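Local coordinates for protein prophenoloxidase b (Marsupenaeus japonicus, PDB 3WKY) that is a hemolymph proenzyme that, once activated, probably hydroxylates monophenols and oxidises o-diphenols at a type 3 dicopper centre, at residues W396-F399 / I400-F404. Numbering follows the deposited sequence.
Sequences WHKF and IDNVF. With CUO (Cu2-o2 cluster), chain J.
Asp401 OD2 is gripped by a water and by Arg525: the water lies 2.8 Å from OD2, to which it donates, and accepts from Lys398 NZ, while Arg525 adds a salt bridge. Lys398 and Asp401 are joined through this water, NZ and OD2 standing 5.1 Å apart. The lysine chain, bent at chi2 (70°), also runs past the Asn402 amide, CE lying 3.7 Å from Asn402 OD1 in plain contact; that oxygen is hydrogen-bonded to Arg525. Within the helix 391-409 the backbone keeps its i to i+4 bonding, from Ile400 N to Trp396 O through Val403 N to Phe399 O.

The apolar flank is built round Phe399. One Val403 methyl, CG2, sits over the phenyl face as a CH-pi contact, 4.1 Å from the centroid, and Ile400 CD1 reaches Phe399 CE2 at 3.7 Å. Ile400 CG1, set beside its backbone N (chi1 -67°), comes over one face of the Trp396 indole, toward its rim. Without the phenyl ring, as with an alanine here, Val403 CG2 would probably lose its aromatic partner and a gap would open beside Ile400 CD1.

On another side of the helix His397 binds one copper, its NE2 2.2 Å from CU2, with His357 and His361 completing the histidine ligands of that metal. Ile400 lies beside the imidazole, and Asp401 OD1 bonds His227, the neighbour of pocket residue His226. One short run of helix thus offers an imidazole nitrogen to copper, packs Phe399, Ile400 and Val403 in the apolar interior, and ties Asp401 and Asn402 to Arg525.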
ATOM      1  N   TRP A 396     -17.518   5.694 -17.526  1.00 12.96           N
ATOM      2  CA  TRP A 396     -18.293   6.695 -16.803  1.00 13.12           C
ATOM      3  C   TRP A 396     -19.787   6.468 -17.043  1.00 14.72           C
ATOM      4  O   TRP A 396     -20.599   6.504 -16.113  1.00 13.23           O
ATOM      5  CB  TRP A 396     -17.872   8.107 -17.232  1.00 10.70           C
ATOM      6  CG  TRP A 396     -18.524   9.188 -16.423  1.00 11.99           C
ATOM      7  CD1 TRP A 396     -19.363  10.173 -16.891  1.00 15.82           C
ATOM      8  CD2 TRP A 396     -18.417   9.394 -14.999  1.00 12.39           C
ATOM      9  NE1 TRP A 396     -19.768  10.981 -15.850  1.00 17.62           N
ATOM     10  CE2 TRP A 396     -19.207  10.528 -14.682  1.00 14.16           C
ATOM     11  CE3 TRP A 396     -17.718   8.745 -13.971  1.00 16.57           C
ATOM     12  CZ2 TRP A 396     -19.347  11.007 -13.368  1.00 14.21           C
ATOM     13  CZ3 TRP A 396     -17.840   9.237 -12.656  1.00 16.51           C
ATOM     14  CH2 TRP A 396     -18.642  10.364 -12.373  1.00 15.68           C
ATOM     15  N   HIS A 397     -20.154   6.204 -18.288  1.00 13.01           N
ATOM     16  CA  HIS A 397     -21.568   5.977 -18.580  1.00 14.71           C
ATOM     17  C   HIS A 397     -22.119   4.641 -18.142  1.00 15.79           C
ATOM     18  O   HIS A 397     -23.327   4.512 -17.938  1.00 15.36           O
ATOM     19  CB  HIS A 397     -21.923   6.320 -20.030  1.00 13.67           C
ATOM     20  CG  HIS A 397     -22.237   7.762 -20.169  1.00 14.85           C
ATOM     21  ND1 HIS A 397     -23.464   8.278 -19.821  1.00 16.07           N
ATOM     22  CD2 HIS A 397     -21.436   8.822 -20.435  1.00 15.11           C
ATOM     23  CE1 HIS A 397     -23.432   9.596 -19.936  1.00 19.27           C
ATOM     24  NE2 HIS A 397     -22.215   9.941 -20.306  1.00 17.51           N
ATOM     25  N   LYS A 398     -21.248   3.649 -17.982  1.00 13.02           N
ATOM     26  CA  LYS A 398     -21.693   2.419 -17.341  1.00 15.85           C
ATOM     27  C   LYS A 398     -22.013   2.703 -15.864  1.00 12.70           C
ATOM     28  O   LYS A 398     -22.997   2.195 -15.342  1.00 14.91           O
ATOM     29  CB  LYS A 398     -20.663   1.290 -17.490  1.00 15.45           C
ATOM     30  CG  LYS A 398     -21.122  -0.036 -16.866  1.00 10.79           C
ATOM     31  CD  LYS A 398     -22.285  -0.674 -17.671  1.00 11.89           C
ATOM     32  CE  LYS A 398     -22.756  -1.946 -16.982  1.00 16.60           C
ATOM     33  NZ  LYS A 398     -23.679  -2.749 -17.859  1.00 19.03           N
ATOM     34  N   PHE A 399     -21.201   3.522 -15.193  1.00 12.60           N
ATOM     35  CA  PHE A 399     -21.546   3.943 -13.829  1.00 12.13           C
ATOM     36  C   PHE A 399     -22.899   4.656 -13.812  1.00 15.43           C
ATOM     37  O   PHE A 399     -23.774   4.358 -12.988  1.00 14.50           O
ATOM     38  CB  PHE A 399     -20.466   4.863 -13.238  1.00 12.95           C
ATOM     39  CG  PHE A 399     -20.981   5.768 -12.140  1.00 13.84           C
ATOM     40  CD1 PHE A 399     -21.430   5.240 -10.940  1.00 14.94           C
ATOM     41  CD2 PHE A 399     -21.008   7.147 -12.315  1.00 15.25           C
ATOM     42  CE1 PHE A 399     -21.925   6.071  -9.927  1.00 15.53           C
ATOM     43  CE2 PHE A 399     -21.484   7.980 -11.322  1.00 15.68           C
ATOM     44  CZ  PHE A 399     -21.948   7.448 -10.125  1.00 17.01           C
ATOM     45  N   ILE A 400     -23.061   5.608 -14.724  1.00 13.67           N
ATOM     46  CA  ILE A 400     -24.308   6.360 -14.810  1.00 12.49           C
ATOM     47  C   ILE A 400     -25.484   5.417 -15.087  1.00 13.96           C
ATOM     48  O   ILE A 400     -26.538   5.511 -14.434  1.00 14.17           O
ATOM     49  CB  ILE A 400     -24.207   7.477 -15.879  1.00 13.25           C
ATOM     50  CG1 ILE A 400     -23.187   8.539 -15.424  1.00 13.97           C
ATOM     51  CG2 ILE A 400     -25.567   8.129 -16.112  1.00 13.22           C
ATOM     52  CD1 ILE A 400     -23.564   9.233 -14.100  1.00 15.14           C
ATOM     53  N   ASP A 401     -25.304   4.478 -16.009  1.00 13.35           N
ATOM     54  CA  ASP A 401     -26.399   3.553 -16.310  1.00 16.45           C
ATOM     55  C   ASP A 401     -26.696   2.662 -15.098  1.00 16.08           C
ATOM     56  O   ASP A 401     -27.846   2.264 -14.868  1.00 14.60           O
ATOM     57  CB  ASP A 401     -26.075   2.696 -17.529  1.00 11.87           C
ATOM     58  CG  ASP A 401     -27.302   1.984 -18.076  1.00 19.46           C
ATOM     59  OD1 ASP A 401     -28.223   2.679 -18.556  1.00 20.40           O
ATOM     60  OD2 ASP A 401     -27.356   0.741 -18.022  1.00 20.07           O
ATOM     61  N   ASN A 402     -25.655   2.332 -14.337  1.00 14.36           N
ATOM     62  CA  ASN A 402     -25.831   1.570 -13.101  1.00 12.92           C
ATOM     63  C   ASN A 402     -26.704   2.302 -12.091  1.00 15.98           C
ATOM     64  O   ASN A 402     -27.481   1.669 -11.375  1.00 15.51           O
ATOM     65  CB  ASN A 402     -24.465   1.245 -12.444  1.00 14.44           C
ATOM     66  CG  ASN A 402     -23.751   0.087 -13.111  1.00 17.20           C
ATOM     67  OD1 ASN A 402     -24.330  -0.636 -13.938  1.00 17.13           O
ATOM     68  ND2 ASN A 402     -22.481  -0.118 -12.731  1.00 15.21           N
ATOM     69  N   VAL A 403     -26.554   3.623 -11.995  1.00 13.15           N
ATOM     70  CA  VAL A 403     -27.397   4.402 -11.095  1.00 13.03           C
ATOM     71  C   VAL A 403     -28.846   4.298 -11.568  1.00 14.17           C
ATOM     72  O   VAL A 403     -29.767   4.063 -10.773  1.00 14.41           O
ATOM     73  CB  VAL A 403     -27.001   5.884 -11.067  1.00 13.13           C
ATOM     74  CG1 VAL A 403     -27.884   6.664 -10.077  1.00 12.44           C
ATOM     75  CG2 VAL A 403     -25.508   6.045 -10.681  1.00 13.95           C
ATOM     76  N   PHE A 404     -29.044   4.486 -12.863  1.00 12.19           N
ATOM     77  CA  PHE A 404     -30.407   4.400 -13.412  1.00 14.70           C
ATOM     78  C   PHE A 404     -31.025   3.013 -13.212  1.00 16.17           C
ATOM     79  O   PHE A 404     -32.204   2.901 -12.865  1.00 15.93           O
ATOM     80  CB  PHE A 404     -30.413   4.803 -14.890  1.00 13.67           C
ATOM     81  CG  PHE A 404     -30.232   6.292 -15.119  1.00 14.74           C
ATOM     82  CD1 PHE A 404     -31.030   7.213 -14.454  1.00 15.62           C
ATOM     83  CD2 PHE A 404     -29.253   6.769 -15.992  1.00 12.34           C
ATOM     84  CE1 PHE A 404     -30.874   8.589 -14.663  1.00 11.99           C
ATOM     85  CE2 PHE A 404     -29.094   8.142 -16.204  1.00 13.61           C
ATOM     86  CZ  PHE A 404     -29.909   9.052 -15.532  1.00 12.78           C
TER
HETATM   87 CU1  CUO J 708     -23.694  12.357 -23.367  1.00 26.47          CU
HETATM   88 CU2  CUO J 708     -21.750  12.073 -20.349  1.00 20.77          CU
HETATM   89  O1  CUO J 708     -23.069  12.929 -21.558  1.00 34.54           O
HETATM   90  O2  CUO J 708     -21.675  12.712 -22.433  1.00 28.87           O
HETATM   91  O   HOH W   1     -25.693  -1.210 -19.078  1.00 21.69           O